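Local coordinates for protein transcriptional activator of comK gene (PDB 2HQB) that is a lipoprotein of the BMP family with a PnrA-like substrate-binding fold and probably activates transcription of the comK gene, at residues 118-123 with 182-187; 168-173 with 190-195; 231-236 with 257-262; 172-177 with 198-203. All coordinates share one frame; numbering follows the deposited sequence.

Interaction 1 of 4, residues 118-123 with 182-187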
# COMPACT_ATOMS: atom_id res chain seq x y z
N MSE A 118 -0.70 15.46 -7.98
CA MSE A 118 -0.35 16.40 -9.05
C MSE A 118 -1.14 16.00 -10.30
O MSE A 118 -1.83 16.84 -10.90
CB MSE A 118 1.15 16.39 -9.36
CG MSE A 118 2.02 17.19 -8.39
SE MSE A 118 3.94 16.69 -8.55
CE MSE A 118 4.30 17.30 -10.38
N VAL A 119 -1.05 14.73 -10.68
CA VAL A 119 -1.77 14.23 -11.84
C VAL A 119 -3.26 14.54 -11.64
O VAL A 119 -3.93 15.08 -12.51
CB VAL A 119 -1.64 12.70 -12.01
CG1 VAL A 119 -2.26 12.30 -13.33
CG2 VAL A 119 -0.21 12.25 -11.95
N ALA A 120 -3.76 14.18 -10.47
CA ALA A 120 -5.16 14.41 -10.16
C ALA A 120 -5.61 15.82 -10.55
O ALA A 120 -6.51 15.99 -11.37
CB ALA A 120 -5.41 14.17 -8.68
N ALA A 121 -4.96 16.82 -9.96
CA ALA A 121 -5.29 18.22 -10.23
C ALA A 121 -5.06 18.59 -11.68
O ALA A 121 -5.94 19.16 -12.34
CB ALA A 121 -4.48 19.09 -9.35
N SER A 122 -3.88 18.28 -12.20
CA SER A 122 -3.59 18.58 -13.59
C SER A 122 -4.71 18.10 -14.50
O SER A 122 -5.04 18.74 -15.47
CB SER A 122 -2.28 17.91 -14.01
OG SER A 122 -2.51 16.92 -15.01
N MSE A 123 -5.30 16.97 -14.18
CA MSE A 123 -6.36 16.43 -15.02
C MSE A 123 -7.74 16.86 -14.62
O MSE A 123 -8.73 16.25 -15.04
CB MSE A 123 -6.28 14.91 -15.01
CG MSE A 123 -5.08 14.39 -15.74
SE MSE A 123 -5.13 15.14 -17.53
CE MSE A 123 -6.63 14.11 -18.21
N VAL A 182 -16.75 17.87 -8.05
CA VAL A 182 -15.43 17.26 -7.93
C VAL A 182 -15.38 16.28 -9.11
O VAL A 182 -16.34 15.56 -9.38
CB VAL A 182 -15.27 16.50 -6.58
CG1 VAL A 182 -13.80 16.19 -6.32
CG2 VAL A 182 -15.82 17.32 -5.43
N ASP A 183 -14.26 16.25 -9.81
CA ASP A 183 -14.17 15.40 -10.98
C ASP A 183 -12.98 14.43 -11.05
O ASP A 183 -12.82 13.69 -12.03
CB ASP A 183 -14.20 16.28 -12.23
CG ASP A 183 -13.09 17.33 -12.25
OD1 ASP A 183 -12.97 18.05 -13.26
OD2 ASP A 183 -12.33 17.43 -11.24
N VAL A 184 -12.11 14.45 -10.05
CA VAL A 184 -10.99 13.53 -10.00
C VAL A 184 -11.00 12.99 -8.57
O VAL A 184 -10.94 13.77 -7.62
CB VAL A 184 -9.66 14.23 -10.29
CG1 VAL A 184 -8.54 13.22 -10.38
CG2 VAL A 184 -9.78 15.01 -11.58
N PHE A 185 -11.10 11.67 -8.44
CA PHE A 185 -11.14 11.03 -7.12
C PHE A 185 -9.98 10.07 -6.74
O PHE A 185 -9.38 9.36 -7.58
CB PHE A 185 -12.48 10.34 -6.95
CG PHE A 185 -13.67 11.25 -7.13
CD1 PHE A 185 -14.09 11.62 -8.40
CD2 PHE A 185 -14.41 11.67 -6.03
CE1 PHE A 185 -15.25 12.40 -8.57
CE2 PHE A 185 -15.57 12.45 -6.19
CZ PHE A 185 -15.99 12.81 -7.47
N TYR A 186 -9.65 10.09 -5.45
CA TYR A 186 -8.60 9.26 -4.88
C TYR A 186 -9.30 8.46 -3.78
O TYR A 186 -9.33 8.91 -2.63
CB TYR A 186 -7.51 10.14 -4.28
CG TYR A 186 -6.31 9.36 -3.79
CD1 TYR A 186 -5.87 8.21 -4.47
CD2 TYR A 186 -5.59 9.77 -2.67
CE1 TYR A 186 -4.73 7.49 -4.04
CE2 TYR A 186 -4.45 9.05 -2.25
CZ TYR A 186 -4.04 7.92 -2.95
OH TYR A 186 -2.90 7.25 -2.55
N PRO A 187 -9.88 7.30 -4.11
CA PRO A 187 -10.57 6.51 -3.07
C PRO A 187 -9.56 5.60 -2.38
O PRO A 187 -9.39 4.43 -2.74
CB PRO A 187 -11.68 5.80 -3.85
CG PRO A 187 -11.06 5.61 -5.24
CD PRO A 187 -10.09 6.74 -5.47

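Interaction 2 of 4, residues 168-173 with 190-195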
# COMPACT_ATOMS: atom_id res chain seq x y z
N ASP A 168 -20.57 1.16 0.90
CA ASP A 168 -21.81 1.89 0.97
C ASP A 168 -21.51 3.35 1.26
O ASP A 168 -21.70 4.21 0.39
CB ASP A 168 -22.66 1.27 2.06
CG ASP A 168 -24.12 1.59 1.90
OD1 ASP A 168 -24.51 1.96 0.78
OD2 ASP A 168 -24.86 1.45 2.89
N LYS A 169 -21.02 3.62 2.48
CA LYS A 169 -20.69 4.96 2.91
C LYS A 169 -19.72 5.61 1.92
O LYS A 169 -19.90 6.75 1.52
CB LYS A 169 -20.04 4.91 4.30
CG LYS A 169 -19.87 6.29 4.96
CD LYS A 169 -19.32 6.16 6.38
CE LYS A 169 -19.18 7.52 7.07
NZ LYS A 169 -18.52 7.43 8.42
N ALA A 170 -18.68 4.87 1.54
CA ALA A 170 -17.69 5.38 0.60
C ALA A 170 -18.37 5.87 -0.66
O ALA A 170 -17.96 6.88 -1.26
CB ALA A 170 -16.69 4.30 0.26
N LEU A 171 -19.40 5.13 -1.09
CA LEU A 171 -20.10 5.52 -2.29
C LEU A 171 -20.92 6.79 -2.01
O LEU A 171 -21.00 7.67 -2.89
CB LEU A 171 -20.98 4.39 -2.82
CG LEU A 171 -20.31 3.35 -3.72
CD1 LEU A 171 -21.27 2.19 -3.83
CD2 LEU A 171 -19.94 3.90 -5.12
N GLU A 172 -21.51 6.89 -0.81
CA GLU A 172 -22.26 8.11 -0.47
C GLU A 172 -21.30 9.31 -0.53
O GLU A 172 -21.63 10.34 -1.12
CB GLU A 172 -22.86 8.04 0.91
CG GLU A 172 -23.87 6.94 1.08
CD GLU A 172 -24.23 6.75 2.54
OE1 GLU A 172 -24.67 7.75 3.16
OE2 GLU A 172 -24.07 5.61 3.06
N LEU A 173 -20.13 9.18 0.08
CA LEU A 173 -19.15 10.25 0.04
C LEU A 173 -18.81 10.58 -1.42
O LEU A 173 -18.61 11.75 -1.76
CB LEU A 173 -17.88 9.86 0.80
CG LEU A 173 -18.05 9.53 2.28
CD1 LEU A 173 -16.71 9.10 2.88
CD2 LEU A 173 -18.62 10.73 3.02
N ASP A 190 -8.38 0.21 0.43
CA ASP A 190 -8.33 -1.07 -0.33
C ASP A 190 -9.67 -1.73 -0.38
O ASP A 190 -10.14 -2.12 -1.43
CB ASP A 190 -7.38 -2.07 0.31
CG ASP A 190 -5.95 -1.60 0.31
OD1 ASP A 190 -5.29 -1.80 -0.73
OD2 ASP A 190 -5.52 -1.05 1.34
N GLY A 191 -10.29 -1.86 0.78
CA GLY A 191 -11.60 -2.48 0.79
C GLY A 191 -12.62 -1.99 -0.22
O GLY A 191 -13.16 -2.81 -0.97
N TYR A 192 -12.89 -0.67 -0.28
CA TYR A 192 -13.93 -0.15 -1.18
C TYR A 192 -13.45 0.47 -2.45
O TYR A 192 -14.25 0.93 -3.24
CB TYR A 192 -14.79 0.88 -0.46
CG TYR A 192 -13.98 2.02 0.09
CD1 TYR A 192 -13.33 2.94 -0.76
CD2 TYR A 192 -13.79 2.14 1.47
CE1 TYR A 192 -12.51 3.95 -0.23
CE2 TYR A 192 -12.97 3.14 2.02
CZ TYR A 192 -12.34 4.04 1.16
OH TYR A 192 -11.51 4.99 1.71
N HIS A 193 -12.15 0.48 -2.64
CA HIS A 193 -11.56 1.09 -3.81
C HIS A 193 -12.26 0.80 -5.14
O HIS A 193 -12.70 1.75 -5.81
CB HIS A 193 -10.09 0.72 -3.87
CG HIS A 193 -9.35 1.40 -4.98
ND1 HIS A 193 -8.93 2.71 -4.88
CD2 HIS A 193 -8.99 0.97 -6.21
CE1 HIS A 193 -8.34 3.06 -6.02
NE2 HIS A 193 -8.37 2.02 -6.83
N VAL A 194 -12.37 -0.47 -5.54
CA VAL A 194 -13.05 -0.76 -6.81
C VAL A 194 -14.51 -0.29 -6.83
O VAL A 194 -14.91 0.45 -7.74
CB VAL A 194 -13.01 -2.21 -7.12
CG1 VAL A 194 -13.75 -2.44 -8.39
CG2 VAL A 194 -11.56 -2.65 -7.30
N PRO A 195 -15.34 -0.72 -5.86
CA PRO A 195 -16.73 -0.26 -5.84
C PRO A 195 -16.83 1.22 -6.24
O PRO A 195 -17.65 1.61 -7.07
CB PRO A 195 -17.12 -0.47 -4.38
CG PRO A 195 -16.42 -1.72 -4.02
CD PRO A 195 -15.06 -1.59 -4.71

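Interaction 3 of 4, residues 231-236 with 257-262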
# COMPACT_ATOMS: atom_id res chain seq x y z
N ASP A 231 4.42 -7.51 -3.06
CA ASP A 231 5.03 -8.75 -3.54
C ASP A 231 6.53 -8.56 -3.62
O ASP A 231 7.31 -9.44 -3.22
CB ASP A 231 4.43 -9.17 -4.89
CG ASP A 231 4.34 -8.02 -5.90
OD1 ASP A 231 4.57 -6.84 -5.56
OD2 ASP A 231 4.01 -8.33 -7.07
N ASP A 232 6.93 -7.39 -4.12
CA ASP A 232 8.34 -7.06 -4.22
C ASP A 232 8.99 -6.92 -2.86
O ASP A 232 10.07 -7.46 -2.62
CB ASP A 232 8.51 -5.77 -4.98
CG ASP A 232 8.25 -5.96 -6.42
OD1 ASP A 232 7.84 -7.09 -6.76
OD2 ASP A 232 8.44 -5.00 -7.19
N LEU A 233 8.36 -6.19 -1.98
CA LEU A 233 8.93 -6.05 -0.67
C LEU A 233 9.12 -7.42 0.00
O LEU A 233 10.13 -7.64 0.68
CB LEU A 233 8.04 -5.16 0.20
CG LEU A 233 8.82 -4.72 1.42
CD1 LEU A 233 10.00 -3.92 0.91
CD2 LEU A 233 7.96 -3.89 2.35
N TYR A 234 8.17 -8.34 -0.18
CA TYR A 234 8.30 -9.66 0.44
C TYR A 234 9.55 -10.34 -0.04
O TYR A 234 10.35 -10.79 0.74
CB TYR A 234 7.12 -10.58 0.13
CG TYR A 234 6.02 -10.55 1.17
CD1 TYR A 234 5.18 -9.46 1.27
CD2 TYR A 234 5.82 -11.62 2.03
CE1 TYR A 234 4.16 -9.43 2.20
CE2 TYR A 234 4.79 -11.60 2.96
CZ TYR A 234 3.97 -10.50 3.03
OH TYR A 234 2.94 -10.43 3.95
N VAL A 235 9.69 -10.43 -1.35
CA VAL A 235 10.86 -11.04 -1.94
C VAL A 235 12.08 -10.28 -1.42
O VAL A 235 12.97 -10.88 -0.84
CB VAL A 235 10.73 -11.00 -3.50
CG1 VAL A 235 12.01 -11.47 -4.16
CG2 VAL A 235 9.56 -11.88 -3.93
N LEU A 236 12.11 -8.97 -1.58
CA LEU A 236 13.23 -8.17 -1.11
C LEU A 236 13.68 -8.54 0.30
O LEU A 236 14.86 -8.85 0.53
CB LEU A 236 12.86 -6.69 -1.16
CG LEU A 236 13.77 -5.65 -0.49
CD1 LEU A 236 15.20 -5.80 -1.04
CD2 LEU A 236 13.26 -4.25 -0.79
N ASP A 257 13.38 3.34 -2.03
CA ASP A 257 13.69 1.93 -1.85
C ASP A 257 13.21 1.07 -3.01
O ASP A 257 13.48 -0.13 -3.04
CB ASP A 257 13.10 1.41 -0.54
CG ASP A 257 13.35 2.36 0.64
OD1 ASP A 257 13.19 1.93 1.80
OD2 ASP A 257 13.68 3.55 0.41
N GLY A 258 12.50 1.67 -3.96
CA GLY A 258 12.01 0.93 -5.14
C GLY A 258 10.75 0.06 -5.05
O GLY A 258 10.43 -0.69 -5.97
N VAL A 259 10.02 0.18 -3.94
CA VAL A 259 8.84 -0.62 -3.77
C VAL A 259 7.62 0.26 -3.65
O VAL A 259 6.58 -0.14 -3.08
CB VAL A 259 8.99 -1.53 -2.56
CG1 VAL A 259 10.13 -2.46 -2.78
CG2 VAL A 259 9.22 -0.71 -1.32
N VAL A 260 7.76 1.47 -4.17
CA VAL A 260 6.65 2.42 -4.20
C VAL A 260 6.78 3.17 -5.50
O VAL A 260 7.87 3.60 -5.88
CB VAL A 260 6.71 3.44 -3.08
CG1 VAL A 260 5.72 4.54 -3.35
CG2 VAL A 260 6.39 2.78 -1.77
N SER A 261 5.66 3.33 -6.19
CA SER A 261 5.68 4.02 -7.47
C SER A 261 4.34 4.61 -7.91
O SER A 261 3.41 4.76 -7.11
CB SER A 261 6.15 3.02 -8.52
OG SER A 261 5.29 1.90 -8.52
N LEU A 262 4.27 4.96 -9.19
CA LEU A 262 3.05 5.46 -9.79
C LEU A 262 2.70 4.45 -10.86
O LEU A 262 3.59 3.82 -11.44
CB LEU A 262 3.26 6.83 -10.43
CG LEU A 262 3.19 8.06 -9.54
CD1 LEU A 262 2.87 9.23 -10.42
CD2 LEU A 262 2.12 7.94 -8.51

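Interaction 4 of 4, residues 172-177 with 198-203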
# COMPACT_ATOMS: atom_id res chain seq x y z
N GLU A 172 -21.51 6.89 -0.81
CA GLU A 172 -22.26 8.11 -0.47
C GLU A 172 -21.30 9.31 -0.53
O GLU A 172 -21.63 10.34 -1.12
CB GLU A 172 -22.86 8.04 0.91
CG GLU A 172 -23.87 6.94 1.08
CD GLU A 172 -24.23 6.75 2.54
OE1 GLU A 172 -24.67 7.75 3.16
OE2 GLU A 172 -24.07 5.61 3.06
N LEU A 173 -20.13 9.18 0.08
CA LEU A 173 -19.15 10.25 0.04
C LEU A 173 -18.81 10.58 -1.42
O LEU A 173 -18.61 11.75 -1.76
CB LEU A 173 -17.88 9.86 0.80
CG LEU A 173 -18.05 9.53 2.28
CD1 LEU A 173 -16.71 9.10 2.88
CD2 LEU A 173 -18.62 10.73 3.02
N PHE A 174 -18.75 9.58 -2.29
CA PHE A 174 -18.48 9.84 -3.71
C PHE A 174 -19.58 10.76 -4.25
O PHE A 174 -19.30 11.81 -4.84
CB PHE A 174 -18.49 8.57 -4.54
CG PHE A 174 -18.43 8.82 -6.03
CD1 PHE A 174 -17.41 9.62 -6.57
CD2 PHE A 174 -19.37 8.26 -6.89
CE1 PHE A 174 -17.33 9.86 -7.94
CE2 PHE A 174 -19.31 8.49 -8.27
CZ PHE A 174 -18.29 9.29 -8.81
N GLN A 175 -20.82 10.32 -4.04
CA GLN A 175 -22.01 11.05 -4.47
C GLN A 175 -21.97 12.49 -3.94
O GLN A 175 -22.05 13.46 -4.71
CB GLN A 175 -23.26 10.30 -4.01
CG GLN A 175 -23.71 9.23 -5.00
CD GLN A 175 -24.25 7.98 -4.31
OE1 GLN A 175 -24.78 8.07 -3.18
NE2 GLN A 175 -24.13 6.80 -4.97
N GLU A 176 -21.87 12.61 -2.61
CA GLU A 176 -21.75 13.91 -1.95
C GLU A 176 -20.79 14.87 -2.69
O GLU A 176 -21.18 15.97 -3.08
CB GLU A 176 -21.19 13.72 -0.56
CG GLU A 176 -22.17 13.53 0.54
CD GLU A 176 -21.50 13.76 1.87
OE1 GLU A 176 -20.82 14.81 1.99
OE2 GLU A 176 -21.65 12.91 2.78
N LEU A 177 -19.53 14.45 -2.83
CA LEU A 177 -18.53 15.26 -3.50
C LEU A 177 -18.89 15.41 -4.96
O LEU A 177 -18.35 16.27 -5.69
CB LEU A 177 -17.16 14.60 -3.40
CG LEU A 177 -16.55 14.46 -2.03
CD1 LEU A 177 -15.30 13.61 -2.16
CD2 LEU A 177 -16.24 15.83 -1.47
N GLU A 198 -15.42 2.02 -9.94
CA GLU A 198 -16.50 1.66 -10.86
C GLU A 198 -17.52 2.80 -11.03
O GLU A 198 -17.73 3.29 -12.15
CB GLU A 198 -17.25 0.47 -10.32
CG GLU A 198 -17.46 -0.57 -11.33
CD GLU A 198 -16.32 -1.52 -11.38
OE1 GLU A 198 -16.32 -2.45 -10.55
OE2 GLU A 198 -15.43 -1.34 -12.23
N ALA A 199 -18.17 3.16 -9.92
CA ALA A 199 -19.17 4.22 -9.86
C ALA A 199 -18.62 5.47 -10.57
O ALA A 199 -19.36 6.25 -11.18
CB ALA A 199 -19.53 4.54 -8.37
N ILE A 200 -17.31 5.64 -10.50
CA ILE A 200 -16.66 6.77 -11.15
C ILE A 200 -16.65 6.51 -12.65
O ILE A 200 -17.20 7.30 -13.41
CB ILE A 200 -15.22 6.92 -10.66
CG1 ILE A 200 -15.25 7.25 -9.16
CG2 ILE A 200 -14.52 7.98 -11.46
CD1 ILE A 200 -13.92 7.18 -8.48
N LYS A 201 -16.04 5.41 -13.07
CA LYS A 201 -15.98 5.09 -14.49
C LYS A 201 -17.38 5.31 -15.08
O LYS A 201 -17.54 5.85 -16.18
CB LYS A 201 -15.55 3.63 -14.69
CG LYS A 201 -15.27 3.25 -16.15
CD LYS A 201 -15.23 1.74 -16.34
CE LYS A 201 -14.03 1.32 -17.19
NZ LYS A 201 -13.91 -0.18 -17.27
N ASP A 202 -18.38 4.90 -14.31
CA ASP A 202 -19.78 5.06 -14.69
C ASP A 202 -20.07 6.55 -14.88
O ASP A 202 -20.40 6.98 -15.97
CB ASP A 202 -20.65 4.44 -13.59
CG ASP A 202 -22.08 4.95 -13.60
OD1 ASP A 202 -22.30 6.19 -13.55
OD2 ASP A 202 -23.01 4.10 -13.62
N GLN A 203 -19.94 7.35 -13.82
CA GLN A 203 -20.18 8.78 -13.91
C GLN A 203 -19.32 9.42 -14.96
O GLN A 203 -19.61 10.50 -15.40
CB GLN A 203 -19.86 9.49 -12.59
CG GLN A 203 -20.72 9.08 -11.44
CD GLN A 203 -22.18 9.28 -11.73
OE1 GLN A 203 -22.55 10.07 -12.61
NE2 GLN A 203 -23.04 8.58 -10.99

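Interaction 1 of 4, residues 118-123 with 182-187
Val184 points its side chain at the last turn of helix 110-122, where it meets Ala120 and the backbone of Met123 in a buried, apolar contact. Its CG1 lies anti to the backbone N (chi1 -174°), which directs this methyl onto the flank of the helix: CG1 is 3.7 Å from Ala120 CB and 3.6 Å from Ala120 CA. The second branch, CG2, reaches the carbonyls at the helix end, 3.4 Å from Ala120 O and 3.8 Å from Met123 O. These are van der Waals contacts; within the helix, Ala120 O also accepts a weak hydrogen bond from Met123 N (3.2 Å). Strand 184-186 lies inside the mixed sheet of one lobe of a type I periplasmic-binding-protein fold, with strands 128-133 and 206-211 as its neighbours, and helix 110-122 packs on one face of that sheet. Val184 therefore looks toward the helix, while Phe185 points to the opposite face. Met123, modelled as selenomethionine, is the first residue to leave helical geometry; it contributes its backbone carbonyl, while its side chain heads away to Leu223 and Val268. Asp183 secures the turn that follows the helix: OD1 accepts hydrogen bonds from the backbone N of Glu125 and Thr126, and OD2 pairs with Ser124 OG.

Interaction 2 of 4, residues 168-173 with 190-195
Ala170 sets its methyl over one face of the Tyr192 ring. The CB lies 3.8 Å from the ring centroid and 20° off the ring normal, a CH-pi contact displaced toward the CB-bearing end of the ring, so that Tyr192 CG is the nearest atom to Ala170 CB at 3.5 Å. Tyr192 takes the less common rotamer in which CG sits between its own backbone N and carbonyl carbon (chi1 57°); this swings the ring toward helix 167-178 and presents its flat side to the alanine. At its far end the hydroxyl bonds to Ile132 O, so the ring is held at its tip as well as over its face. One residue further along the helix, the first bond of the Leu171 side chain runs alongside segment 190-195, and the branched end turns in to it. Its CG is anti to the carbonyl carbon; with chi2 166° CD1 is the extended branch, and the other methyl, CD2, lies 3.8 Å from Pro195 O, in the first turn of helix 193-203. With no hydrogen bond across the two segments, cohesion here comes from dispersion and CH-pi attraction, and the hydroxyl bond to Ile132 O of strand 128-133 probably helps fix the ring.

Interaction 3 of 4, residues 231-236 with 257-262
Val259 projects toward helix 230-240: CG1 meets Leu233, Leu236 and Asp232, while CG2 meets Leu233. Leu233 and Leu236, one turn apart on the helix, each cross the valine at about a right angle. Leu233 uses CD1, which lies 4.0 Å from both Val259 CG1 and Val259 CG2, so the leucine methyl straddles the fork of the valine. Leu236 uses CD2, 4.1 Å from Val259 CG1. Both leucines hold CG anti to the backbone N, but only Leu236 starts out toward the valine; Leu233 sets off alongside it and reaches it with CD1. Asp232 adds only its aliphatic part, with CB 4.3 Å from Val259 CG1. The preceding Asp231 turns its carboxylate back on the helix, OD1 accepting a bent hydrogen bond from Asp232 N (2.8 Å) that arrives 45° out of the carboxylate plane. Val259 lies just ahead of strand 260-262, which pairs antiparallel with strand 222-228 at the edge of the second sheet, while Leu233 and Val259 both also touch Tyr253 of strand 249-253 and Phe107 of strand 102-107. The contact thus sits where the chain passes from the first lobe's sheet to the second's, with helix 230-240 packed on strands 102-107 and 249-253.

Interaction 4 of 4, residues 172-177 with 198-203
Phe174 carries this contact, reaching from helix 167-178 to Ala199, Ile200 and Gln203 on helix 193-203. Just before it, Leu173 faces the sheet, on Ile132 and Arg159. At Phe174 the ring is thrown across to the neighbouring helix, CG being anti to the backbone N (chi1 171°). Ala199 CB (4.0 Å from Phe174 CE2) and Ile200 CG1 (3.6 Å from Phe174 CE1) lie on the same side of the ring plane, the isoleucine obliquely. Gln203 comes in at the ring edge near its plane, with CG 3.5 Å from Phe174 CE2. A bend at chi2 turns the amide aside, its plane 47° from that of the ring, so the glutamine packs by its aliphatic stem. The ring also meets Phe185 of strand 184-186 edge-to-face. A turn later, Leu177 returns to the sheet, on Phe157, Arg159 and Ile132. The axes of the two segments come no closer than 11.1 Å, a spacing bridged by the aromatic side chain. The helices run roughly parallel, crossing at -31°, as expected of successive helices on one face of an alpha/beta sheet; strand 184-186 lies between them in the chain, part of the alternating alpha/beta order of a Rossmann-like lobe.

Overall arrangement
Interactions 1, 2 and 4 belong to one lobe and are grouped round strand 184-186, which follows helix 167-178 and precedes helix 193-203. Interaction 1 is buried on one face of its sheet; on the other, interactions 2 and 4 join the two helices at successive places, their centres about 9 Å apart. Interaction 2, at the N-terminal end of helix 193-203, uses a CH-pi contact; interaction 4 sets a phenylalanine between the helices and has more exposed, polar surroundings at its outer rim. Pro187 O, bonded to His193 ND1, ties the ends of interactions 1 and 2. Interaction 3, partly buried and aliphatic, has its centre about 25 Å from that of interaction 1 but reaches the edge of the same sheet through strand 260-262.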